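Local coordinates for peptide synthetase, module 7 (Actinoplanes teichomyceticus, PDB 4TX3), which probably acts as the non-catalytic, condensation-type X-domain of the teicoplanin peptide synthetase, recruiting the cytochrome P450 enzymes that crosslink the carrier-bound peptide, at residues Pro18-Gln23 and Asp182-Glu187; Thr206-His211 and Pro307-Thr312; Ala226-Pro231 and Ala423-Asp428; Ala270-Arg275 and Leu457-Asp462. All coordinates share one frame; numbering follows the deposited sequence.

In the fold
All four contacts lie within one condensation-type fold, and their chemistry changes with place. Contact 1 is partly buried and ties the start of helix 21-28 to helix 180-191 through a carboxylate and two waters. Contact 2 is buried and sets the end of the next helix, 200-211, on strand 306-313; the two touch where Arg22 packs on Pro307. Contact 3 is the surface member, a meeting of two loops by leucine and proline packing, with charges satisfied by neighbouring residues. Contact 4, also buried, is mostly aliphatic and lays the loop near the C-terminal end of the model on helix 261-278; it is farthest from contact 1, about 42 Å between centres.

Contact 1 of 4, residues Pro18-Gln23 and Asp182-Glu187; sequences PLTARQ and DYAIWE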
# COMPACT_ATOMS: atom_id res chain seq x y z
N PRO B 18 -26.68 8.87 12.95
CA PRO B 18 -27.33 7.67 12.45
C PRO B 18 -26.35 6.52 12.20
O PRO B 18 -25.18 6.76 11.93
CB PRO B 18 -27.95 8.13 11.13
CG PRO B 18 -27.01 9.18 10.66
CD PRO B 18 -26.53 9.89 11.90
N LEU B 19 -26.86 5.30 12.27
CA LEU B 19 -26.16 4.14 11.75
C LEU B 19 -26.16 4.14 10.22
O LEU B 19 -27.07 4.69 9.60
CB LEU B 19 -26.82 2.86 12.26
CG LEU B 19 -26.58 2.37 13.69
CD1 LEU B 19 -27.14 3.29 14.75
CD2 LEU B 19 -27.14 0.94 13.85
N THR B 20 -25.16 3.51 9.60
CA THR B 20 -25.30 3.21 8.17
C THR B 20 -26.28 2.07 8.01
O THR B 20 -26.62 1.40 8.99
CB THR B 20 -23.98 2.81 7.49
OG1 THR B 20 -23.52 1.58 8.06
CG2 THR B 20 -22.92 3.91 7.62
N ALA B 21 -26.71 1.83 6.78
CA ALA B 21 -27.60 0.71 6.48
C ALA B 21 -26.94 -0.62 6.84
O ALA B 21 -27.60 -1.51 7.37
CB ALA B 21 -28.01 0.73 5.00
N ARG B 22 -25.64 -0.75 6.57
CA ARG B 22 -24.91 -1.97 6.92
C ARG B 22 -24.89 -2.19 8.43
O ARG B 22 -25.09 -3.31 8.90
CB ARG B 22 -23.49 -1.92 6.36
CG ARG B 22 -22.70 -3.25 6.47
CD ARG B 22 -21.80 -3.48 5.26
NE ARG B 22 -22.47 -3.02 4.05
CZ ARG B 22 -22.07 -1.98 3.33
NH1 ARG B 22 -20.97 -1.32 3.66
NH2 ARG B 22 -22.77 -1.60 2.27
N GLN B 23 -24.65 -1.12 9.20
CA GLN B 23 -24.64 -1.22 10.67
C GLN B 23 -26.00 -1.62 11.26
O GLN B 23 -26.09 -2.47 12.16
CB GLN B 23 -24.21 0.12 11.29
CG GLN B 23 -22.76 0.52 11.05
CD GLN B 23 -22.45 1.88 11.67
OE1 GLN B 23 -23.15 2.86 11.43
NE2 GLN B 23 -21.39 1.94 12.48
N ASP B 182 -19.11 10.88 9.94
CA ASP B 182 -19.17 11.73 8.75
C ASP B 182 -19.61 10.92 7.51
O ASP B 182 -20.38 11.41 6.68
CB ASP B 182 -17.82 12.41 8.50
CG ASP B 182 -17.32 13.23 9.71
OD1 ASP B 182 -18.11 13.98 10.32
OD2 ASP B 182 -16.12 13.12 10.05
N TYR B 183 -19.12 9.69 7.39
CA TYR B 183 -19.56 8.77 6.35
C TYR B 183 -21.05 8.41 6.52
O TYR B 183 -21.81 8.44 5.55
CB TYR B 183 -18.70 7.50 6.35
CG TYR B 183 -19.06 6.52 5.26
CD1 TYR B 183 -18.69 6.76 3.94
CD2 TYR B 183 -19.79 5.37 5.54
CE1 TYR B 183 -19.04 5.86 2.92
CE2 TYR B 183 -20.15 4.47 4.54
CZ TYR B 183 -19.77 4.72 3.23
OH TYR B 183 -20.13 3.82 2.23
N ALA B 184 -21.44 8.08 7.75
CA ALA B 184 -22.83 7.71 8.04
C ALA B 184 -23.82 8.82 7.68
O ALA B 184 -24.91 8.55 7.16
CB ALA B 184 -22.98 7.34 9.52
N ILE B 185 -23.44 10.06 7.97
CA ILE B 185 -24.31 11.20 7.71
C ILE B 185 -24.39 11.47 6.22
O ILE B 185 -25.41 11.91 5.71
CB ILE B 185 -23.84 12.45 8.46
CG1 ILE B 185 -24.10 12.29 9.96
CG2 ILE B 185 -24.55 13.70 7.94
CD1 ILE B 185 -23.34 13.26 10.82
N TRP B 186 -23.29 11.18 5.53
CA TRP B 186 -23.25 11.28 4.08
C TRP B 186 -24.21 10.29 3.41
O TRP B 186 -24.98 10.68 2.53
CB TRP B 186 -21.83 11.01 3.60
CG TRP B 186 -21.65 11.05 2.13
CD1 TRP B 186 -21.74 12.14 1.32
CD2 TRP B 186 -21.28 9.95 1.28
NE1 TRP B 186 -21.47 11.79 0.02
CE2 TRP B 186 -21.18 10.46 -0.03
CE3 TRP B 186 -21.03 8.59 1.51
CZ2 TRP B 186 -20.85 9.66 -1.12
CZ3 TRP B 186 -20.69 7.80 0.43
CH2 TRP B 186 -20.61 8.33 -0.87
N GLU B 187 -24.14 9.02 3.83
CA GLU B 187 -25.04 7.99 3.32
C GLU B 187 -26.50 8.37 3.59
O GLU B 187 -27.37 8.19 2.74
CB GLU B 187 -24.75 6.61 3.92
CG GLU B 187 -25.74 5.55 3.43
CD GLU B 187 -25.55 4.18 4.05
OE1 GLU B 187 -24.45 3.60 3.85
OE2 GLU B 187 -26.49 3.69 4.74
O HOH W 1 -26.92 6.57 7.48
O HOH W 2 -24.23 1.17 4.54
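Pro18 lies against two successive residues of helix 180-191. Its ring carbon CD is 3.9 Å from CG1 of Ile185, the two side chains crossing at about a right angle, while its carbonyl O sits 3.3 Å from the methyl CB of Ala184 and takes a hydrogen bond from Gln83 NE2. At Leu19 the backbone alone faces the helix: a water donates to both Leu19 O and Ala184 O, joining two carbonyls that could not bond directly. Thr20 comes closest backbone to backbone, and its two branches divide the work. With OG1 set between the backbone N and the carbonyl carbon (chi1 64°), CG2 reaches over Ala184, 3.8 Å from its CA, and approaches Tyr183 CD2 obliquely. OG1 is left to take the N-H of Gln23, and Gln23 OE1 accepts from Thr20 N at 2.8 Å, on a lone pair in the carbonyl plane. This is a capping box at the N-terminus of helix 21-28, which is joined here to helix 180-191, 159 residues away in the chain. Ala21, in the first turn, gives its N-H to Glu187 OE2 at 2.8 Å with an N-H...O angle of 160°, meeting the syn side of the carboxylate. Glu187 spans the gap with an extended chain, and its negative charge beside the start of a helix is probably favourable. A second water accepts from Arg22 N at 3.1 Å and donates to Glu187 OE1, giving the other carboxylate oxygen a partner in the same turn. The Arg22 guanidinium itself turns to a salt bridge with Glu343.

Contact 2 of 4, residues Thr206-His211 and Pro307-Thr312; sequences TFWRNH and PFPVRT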
# COMPACT_ATOMS: atom_id res chain seq x y z
N THR B 206 -34.43 2.14 -8.92
CA THR B 206 -35.12 1.65 -10.09
C THR B 206 -34.31 0.56 -10.78
O THR B 206 -34.86 -0.48 -11.18
CB THR B 206 -35.40 2.81 -11.07
OG1 THR B 206 -36.36 3.68 -10.46
CG2 THR B 206 -35.92 2.30 -12.41
N PHE B 207 -33.00 0.79 -10.89
CA PHE B 207 -32.13 -0.23 -11.46
C PHE B 207 -32.23 -1.58 -10.74
O PHE B 207 -32.37 -2.61 -11.39
CB PHE B 207 -30.66 0.20 -11.43
CG PHE B 207 -29.74 -0.90 -11.84
CD1 PHE B 207 -29.54 -1.17 -13.18
CD2 PHE B 207 -29.12 -1.71 -10.89
CE1 PHE B 207 -28.73 -2.22 -13.56
CE2 PHE B 207 -28.31 -2.75 -11.28
CZ PHE B 207 -28.11 -3.01 -12.61
N TRP B 208 -32.14 -1.58 -9.42
CA TRP B 208 -32.06 -2.85 -8.71
C TRP B 208 -33.40 -3.56 -8.65
O TRP B 208 -33.44 -4.79 -8.74
CB TRP B 208 -31.49 -2.65 -7.29
CG TRP B 208 -30.02 -2.40 -7.33
CD1 TRP B 208 -29.38 -1.22 -7.12
CD2 TRP B 208 -29.00 -3.36 -7.66
NE1 TRP B 208 -28.02 -1.38 -7.28
CE2 TRP B 208 -27.76 -2.68 -7.61
CE3 TRP B 208 -29.02 -4.72 -7.98
CZ2 TRP B 208 -26.55 -3.32 -7.87
CZ3 TRP B 208 -27.81 -5.35 -8.24
CH2 TRP B 208 -26.59 -4.65 -8.18
N ARG B 209 -34.49 -2.81 -8.48
CA ARG B 209 -35.82 -3.41 -8.46
C ARG B 209 -36.05 -4.10 -9.79
O ARG B 209 -36.66 -5.17 -9.85
CB ARG B 209 -36.92 -2.37 -8.21
CG ARG B 209 -36.99 -1.84 -6.79
CD ARG B 209 -37.97 -0.66 -6.69
NE ARG B 209 -39.26 -1.00 -7.26
CZ ARG B 209 -40.29 -1.49 -6.56
NH1 ARG B 209 -40.18 -1.65 -5.25
NH2 ARG B 209 -41.43 -1.79 -7.18
N ASN B 210 -35.54 -3.48 -10.86
CA ASN B 210 -35.65 -4.02 -12.21
C ASN B 210 -34.71 -5.21 -12.44
O ASN B 210 -35.15 -6.27 -12.88
CB ASN B 210 -35.38 -2.92 -13.25
CG ASN B 210 -36.54 -1.91 -13.37
OD1 ASN B 210 -37.67 -2.20 -12.98
ND2 ASN B 210 -36.26 -0.74 -13.94
N HIS B 211 -33.43 -5.02 -12.14
CA HIS B 211 -32.44 -6.09 -12.29
C HIS B 211 -32.84 -7.33 -11.48
O HIS B 211 -32.73 -8.45 -11.98
CB HIS B 211 -31.05 -5.57 -11.88
CG HIS B 211 -29.94 -6.57 -12.04
ND1 HIS B 211 -29.36 -6.85 -13.25
CD2 HIS B 211 -29.29 -7.33 -11.12
CE1 HIS B 211 -28.40 -7.75 -13.09
NE2 HIS B 211 -28.34 -8.05 -11.80
N PRO B 307 -21.50 -5.49 -0.09
CA PRO B 307 -22.06 -6.60 -0.87
C PRO B 307 -22.55 -6.11 -2.22
O PRO B 307 -22.98 -4.96 -2.36
CB PRO B 307 -23.23 -7.09 -0.01
CG PRO B 307 -22.90 -6.63 1.37
CD PRO B 307 -22.20 -5.31 1.19
N PHE B 308 -22.46 -6.98 -3.21
CA PHE B 308 -22.67 -6.63 -4.61
C PHE B 308 -23.16 -7.89 -5.34
O PHE B 308 -22.36 -8.78 -5.69
CB PHE B 308 -21.37 -6.08 -5.22
CG PHE B 308 -21.44 -5.85 -6.70
CD1 PHE B 308 -22.43 -5.06 -7.26
CD2 PHE B 308 -20.50 -6.44 -7.55
CE1 PHE B 308 -22.50 -4.84 -8.63
CE2 PHE B 308 -20.55 -6.24 -8.93
CZ PHE B 308 -21.56 -5.43 -9.48
N PRO B 309 -24.49 -8.00 -5.53
CA PRO B 309 -25.14 -9.16 -6.14
C PRO B 309 -25.26 -9.00 -7.64
O PRO B 309 -25.67 -7.94 -8.10
CB PRO B 309 -26.52 -9.15 -5.49
CG PRO B 309 -26.79 -7.69 -5.31
CD PRO B 309 -25.47 -7.06 -4.97
N VAL B 310 -24.91 -10.03 -8.40
CA VAL B 310 -25.06 -9.99 -9.84
C VAL B 310 -25.90 -11.16 -10.30
O VAL B 310 -25.63 -12.32 -9.97
CB VAL B 310 -23.70 -9.96 -10.56
CG1 VAL B 310 -23.90 -10.12 -12.07
CG2 VAL B 310 -22.98 -8.65 -10.25
N ARG B 311 -26.97 -10.84 -11.02
CA ARG B 311 -27.89 -11.85 -11.48
C ARG B 311 -27.44 -12.32 -12.85
O ARG B 311 -27.11 -11.51 -13.71
CB ARG B 311 -29.31 -11.30 -11.52
CG ARG B 311 -30.37 -12.30 -11.90
CD ARG B 311 -31.70 -11.59 -12.05
NE ARG B 311 -32.80 -12.52 -12.21
CZ ARG B 311 -34.08 -12.19 -12.06
NH1 ARG B 311 -34.40 -10.94 -11.75
NH2 ARG B 311 -35.03 -13.10 -12.21
N THR B 312 -27.42 -13.63 -13.05
CA THR B 312 -26.96 -14.14 -14.33
C THR B 312 -28.01 -15.08 -14.90
O THR B 312 -28.59 -15.87 -14.17
CB THR B 312 -25.59 -14.84 -14.19
OG1 THR B 312 -24.61 -13.86 -13.82
CG2 THR B 312 -25.16 -15.46 -15.50
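His211 meets Arg311 at two points, once through its ring and once through its backbone. The N-H of Arg311 donates to His211 NE2 at 3.2 Å with an angle of 157°, tilted 19° from the imidazole plane. This bond uses NE2 as an acceptor, and CG lying anti to the backbone N carries the ring out to the strand. In return the extended side chain of Arg311 runs back past the ring, and NH1 reaches His211 O at 3.0 Å, nearly within the guanidinium plane. The same NH1 also serves Ala213 O, and so bonds both the last residue of helix 200-211 and one just after it, while NH2 is salt-bridged to Asp281. In the condensation-type fold, strand 306-313 pairs antiparallel with 281-288: Val310 bonds to Ile284 and Thr312 to Leu282, which leaves the N-H of Arg311, between them, turned to the histidine. A leucine in place of His211 would probably leave that N-H without its acceptor. One turn earlier in the helix, the indole of Trp208 brings its six-membered edge to the strand, CZ3 standing 3.4 Å from Pro309 O near the ring plane and 3.9 Å from Pro309 CG. CH2 of Trp208 approaches CE1 of Phe308 at 4.1 Å, these two side chains crossing at about a right angle. Trp208 NE1 donates to His337 O.

Contact 3 of 4, residues Ala226-Pro231 and Ala423-Asp428; sequences ARPAIP and AADLFD
Leu426 points its forked end at Arg227, one methyl for the backbone and one for the side chain. Leu426 CD2 rests 3.7 Å from Arg227 CA, and Leu426 CD1 lies 3.8 Å from Arg227 NH1. The two side chains run past each other at a slant. Arg227 leaves its backbone extended and then bends at chi3 (-58°), which brings the guanidinium back beside the leucine. Its charge is met by neighbours: NE forms a salt bridge with Glu218, NH2 another with Asp398, and NH1 donates to Ser356 O. These bonds probably fix the rotation of the guanidinium, which Leu426 CD1 meets obliquely. Both loops lie at one end of the four-stranded sheet of this condensation-type fold: the loop 226-231 leads toward strand 235-242, and the other leaves the adjacent antiparallel strand 413-423 for helix 429-448. The exit is a tight turn in which Ala423 O accepts from both Leu426 N and Phe427 N. Leu426 also lays its CB over one face of the Phe427 ring, 3.8 Å above the plane. Beside Arg227, Pro228 slants across Asp425, with Pro228 CG 3.7 Å from Asp425 OD2, while Pro228 CD approaches Leu426 CD2 at 4.2 Å. Asp425 OD1 is held by Ser232 OG and a salt bridge with Arg234. A water bridges the two loops unevenly: it donates to Ile230 O at 2.8 Å, and its bond to Asp425 OD2 is long and weak.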
# COMPACT_ATOMS: atom_id res chain seq x y z
N ALA B 226 -31.98 -29.65 6.47
CA ALA B 226 -32.87 -28.54 6.21
C ALA B 226 -32.37 -27.28 6.92
O ALA B 226 -31.68 -27.37 7.94
CB ALA B 226 -34.29 -28.88 6.65
N ARG B 227 -32.71 -26.12 6.36
CA ARG B 227 -32.35 -24.85 6.96
C ARG B 227 -33.14 -24.66 8.24
O ARG B 227 -34.36 -24.68 8.21
CB ARG B 227 -32.63 -23.70 5.98
CG ARG B 227 -32.01 -22.37 6.38
CD ARG B 227 -32.47 -21.25 5.44
NE ARG B 227 -32.11 -21.54 4.06
CZ ARG B 227 -30.91 -21.33 3.55
NH1 ARG B 227 -29.93 -20.82 4.31
NH2 ARG B 227 -30.67 -21.63 2.28
N PRO B 228 -32.44 -24.53 9.38
CA PRO B 228 -33.05 -24.25 10.68
C PRO B 228 -33.60 -22.83 10.75
O PRO B 228 -33.13 -21.98 10.00
CB PRO B 228 -31.90 -24.43 11.66
CG PRO B 228 -30.70 -24.15 10.88
CD PRO B 228 -30.98 -24.71 9.51
N ALA B 229 -34.56 -22.59 11.63
CA ALA B 229 -35.10 -21.24 11.79
C ALA B 229 -34.03 -20.26 12.26
O ALA B 229 -33.92 -19.15 11.74
CB ALA B 229 -36.26 -21.26 12.77
N ILE B 230 -33.24 -20.68 13.24
CA ILE B 230 -32.16 -19.85 13.77
C ILE B 230 -30.79 -20.42 13.44
O ILE B 230 -30.48 -21.55 13.80
CB ILE B 230 -32.26 -19.72 15.28
CG1 ILE B 230 -33.62 -19.17 15.68
CG2 ILE B 230 -31.13 -18.85 15.80
CD1 ILE B 230 -33.80 -19.13 17.17
N PRO B 231 -29.96 -19.62 12.76
CA PRO B 231 -28.67 -20.11 12.30
C PRO B 231 -27.64 -20.23 13.42
O PRO B 231 -27.67 -19.44 14.36
CB PRO B 231 -28.24 -19.06 11.28
CG PRO B 231 -28.84 -17.80 11.82
CD PRO B 231 -30.16 -18.19 12.43
N ALA B 423 -21.60 -23.30 5.29
CA ALA B 423 -22.42 -23.29 6.49
C ALA B 423 -22.56 -24.73 6.98
O ALA B 423 -23.25 -25.54 6.36
CB ALA B 423 -23.78 -22.66 6.21
N ALA B 424 -21.91 -25.05 8.09
CA ALA B 424 -21.86 -26.44 8.56
C ALA B 424 -23.26 -26.96 8.94
O ALA B 424 -23.49 -28.16 8.95
CB ALA B 424 -20.89 -26.58 9.72
N ASP B 425 -24.18 -26.04 9.22
CA ASP B 425 -25.57 -26.38 9.50
C ASP B 425 -26.22 -27.10 8.33
O ASP B 425 -27.12 -27.92 8.51
CB ASP B 425 -26.38 -25.12 9.81
CG ASP B 425 -26.31 -24.72 11.26
OD1 ASP B 425 -25.50 -25.30 12.01
OD2 ASP B 425 -27.07 -23.81 11.65
N LEU B 426 -25.78 -26.75 7.12
CA LEU B 426 -26.42 -27.18 5.89
C LEU B 426 -25.61 -28.22 5.15
O LEU B 426 -26.17 -29.07 4.45
CB LEU B 426 -26.65 -25.98 4.96
CG LEU B 426 -27.45 -24.78 5.48
CD1 LEU B 426 -27.50 -23.68 4.43
CD2 LEU B 426 -28.84 -25.19 5.91
N PHE B 427 -24.29 -28.16 5.29
CA PHE B 427 -23.40 -29.02 4.51
C PHE B 427 -22.42 -29.82 5.35
O PHE B 427 -21.87 -29.32 6.33
CB PHE B 427 -22.59 -28.20 3.50
CG PHE B 427 -23.43 -27.39 2.54
CD1 PHE B 427 -24.07 -28.00 1.47
CD2 PHE B 427 -23.55 -26.01 2.70
CE1 PHE B 427 -24.82 -27.25 0.57
CE2 PHE B 427 -24.30 -25.25 1.82
CZ PHE B 427 -24.94 -25.87 0.75
N ASP B 428 -22.19 -31.06 4.94
CA ASP B 428 -21.09 -31.87 5.42
C ASP B 428 -19.82 -31.56 4.65
O ASP B 428 -19.89 -31.08 3.51
CB ASP B 428 -21.43 -33.35 5.29
CG ASP B 428 -22.39 -33.81 6.32
OD1 ASP B 428 -22.28 -33.31 7.46
OD2 ASP B 428 -23.27 -34.65 6.02
O HOH W 3 -28.97 -23.73 14.54

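Contact 4 of 4, residues Ala270-Arg275 and Leu457-Asp462; sequences AMLLTR and LDILLD
Leu457 O faces two N-H groups of Arg275, both at weak geometry: NE lies 3.4 Å and NH2 3.3 Å from it, each with an N-H...O angle of 131°. The oxygen meets the guanidinium obliquely. Here a loop near the C-terminal end of the model, following helix 429-448 of the condensation-type fold, is laid along helix 261-278. Arg275 leaves the helix with CG anti to its own nitrogen (chi1 -165°) and then kinks at chi2, so that its flat end swings over the loop. Ile459 lies over one face of that end, with CD1 3.5 Å from Arg275 NH1 and CG1 offset toward the rim, while its other branch, CG2, touches the Arg275 chain at CG. An alanine here has no guanidinium, and Leu457 O would probably be left without these two weak donors and Ile459 without the flat group it packs on. Deeper in, the contact is aliphatic. Leu457 sends CD1 against the CB of Met271 at 3.8 Å, and Met271 in turn packs on Phe320 and Val323 of helix 320-334. The next residue, Leu272, reaches Ile459 CG2 with its CD1, at 4.3 Å, and also touches Arg438 and Leu439 of helix 429-448. Between the two contacting residues of the loop, Asp458 turns its side chain from the helix, and its OD2 is salt-bridged to Arg441. The other oxygen makes an Asx turn: Asp458 OD1 accepts from Leu460 N at 3.1 Å, met from above the carboxylate plane.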
# COMPACT_ATOMS: atom_id res chain seq x y z
N ALA B 270 -21.16 -20.20 -12.03
CA ALA B 270 -22.57 -20.14 -12.39
C ALA B 270 -22.95 -21.36 -13.23
O ALA B 270 -24.03 -21.93 -13.07
CB ALA B 270 -22.90 -18.82 -13.13
N MET B 271 -22.05 -21.77 -14.13
CA MET B 271 -22.30 -22.97 -14.93
C MET B 271 -22.34 -24.20 -14.04
O MET B 271 -23.11 -25.13 -14.27
CB MET B 271 -21.24 -23.15 -16.02
CG MET B 271 -21.36 -22.17 -17.15
SD MET B 271 -19.88 -22.23 -18.18
CE MET B 271 -20.41 -23.28 -19.54
N LEU B 272 -21.49 -24.19 -13.01
CA LEU B 272 -21.43 -25.33 -12.11
C LEU B 272 -22.72 -25.45 -11.33
O LEU B 272 -23.24 -26.55 -11.15
CB LEU B 272 -20.24 -25.21 -11.16
CG LEU B 272 -20.08 -26.31 -10.11
CD1 LEU B 272 -19.93 -27.70 -10.74
CD2 LEU B 272 -18.90 -26.00 -9.23
N LEU B 273 -23.25 -24.32 -10.87
CA LEU B 273 -24.47 -24.36 -10.05
C LEU B 273 -25.67 -24.78 -10.90
O LEU B 273 -26.52 -25.53 -10.43
CB LEU B 273 -24.71 -23.00 -9.39
CG LEU B 273 -23.69 -22.61 -8.31
CD1 LEU B 273 -23.79 -21.15 -7.96
CD2 LEU B 273 -23.89 -23.46 -7.06
N THR B 274 -25.75 -24.32 -12.14
CA THR B 274 -26.80 -24.78 -13.04
C THR B 274 -26.69 -26.29 -13.20
O THR B 274 -27.68 -27.00 -13.13
CB THR B 274 -26.72 -24.10 -14.42
OG1 THR B 274 -27.04 -22.70 -14.29
CG2 THR B 274 -27.73 -24.73 -15.37
N ARG B 275 -25.47 -26.77 -13.37
CA ARG B 275 -25.17 -28.19 -13.50
C ARG B 275 -25.47 -28.96 -12.20
O ARG B 275 -25.76 -30.14 -12.23
CB ARG B 275 -23.71 -28.34 -13.91
CG ARG B 275 -23.34 -29.70 -14.40
CD ARG B 275 -24.01 -30.05 -15.73
NE ARG B 275 -23.45 -31.30 -16.24
CZ ARG B 275 -23.70 -32.51 -15.74
NH1 ARG B 275 -24.52 -32.67 -14.70
NH2 ARG B 275 -23.13 -33.57 -16.27
N LEU B 457 -20.41 -30.22 -19.56
CA LEU B 457 -19.44 -30.16 -18.47
C LEU B 457 -19.36 -31.51 -17.77
O LEU B 457 -20.38 -32.09 -17.38
CB LEU B 457 -19.82 -29.07 -17.45
CG LEU B 457 -19.76 -27.61 -17.91
CD1 LEU B 457 -20.10 -26.66 -16.77
CD2 LEU B 457 -18.42 -27.23 -18.55
N ASP B 458 -18.15 -32.04 -17.65
CA ASP B 458 -17.92 -33.28 -16.94
C ASP B 458 -17.69 -32.99 -15.45
O ASP B 458 -16.74 -32.30 -15.09
CB ASP B 458 -16.73 -34.03 -17.54
CG ASP B 458 -16.46 -35.35 -16.83
OD1 ASP B 458 -17.40 -35.93 -16.24
OD2 ASP B 458 -15.29 -35.81 -16.87
N ILE B 459 -18.56 -33.51 -14.60
CA ILE B 459 -18.42 -33.31 -13.17
C ILE B 459 -18.23 -34.64 -12.45
O ILE B 459 -18.40 -34.73 -11.23
CB ILE B 459 -19.65 -32.62 -12.57
CG1 ILE B 459 -20.87 -33.52 -12.76
CG2 ILE B 459 -19.84 -31.26 -13.20
CD1 ILE B 459 -22.11 -33.00 -12.13
N LEU B 460 -17.91 -35.69 -13.21
CA LEU B 460 -17.61 -36.97 -12.61
C LEU B 460 -16.35 -36.83 -11.79
O LEU B 460 -15.35 -36.30 -12.29
CB LEU B 460 -17.45 -38.05 -13.68
CG LEU B 460 -17.17 -39.43 -13.08
CD1 LEU B 460 -18.42 -39.95 -12.37
CD2 LEU B 460 -16.68 -40.41 -14.14
N LEU B 461 -16.39 -37.25 -10.53
CA LEU B 461 -15.22 -37.20 -9.67
C LEU B 461 -14.66 -38.59 -9.38
O LEU B 461 -15.41 -39.50 -8.99
CB LEU B 461 -15.54 -36.48 -8.35
CG LEU B 461 -15.74 -34.97 -8.32
CD1 LEU B 461 -16.26 -34.56 -6.95
CD2 LEU B 461 -14.45 -34.23 -8.69
N ASP B 462 -13.35 -38.74 -9.55
CA ASP B 462 -12.60 -39.95 -9.17
C ASP B 462 -12.62 -40.15 -7.65
O ASP B 462 -12.84 -39.20 -6.89
CB ASP B 462 -11.15 -39.85 -9.66
CG ASP B 462 -10.56 -38.44 -9.49
OD1 ASP B 462 -11.32 -37.46 -9.61
OD2 ASP B 462 -9.34 -38.32 -9.21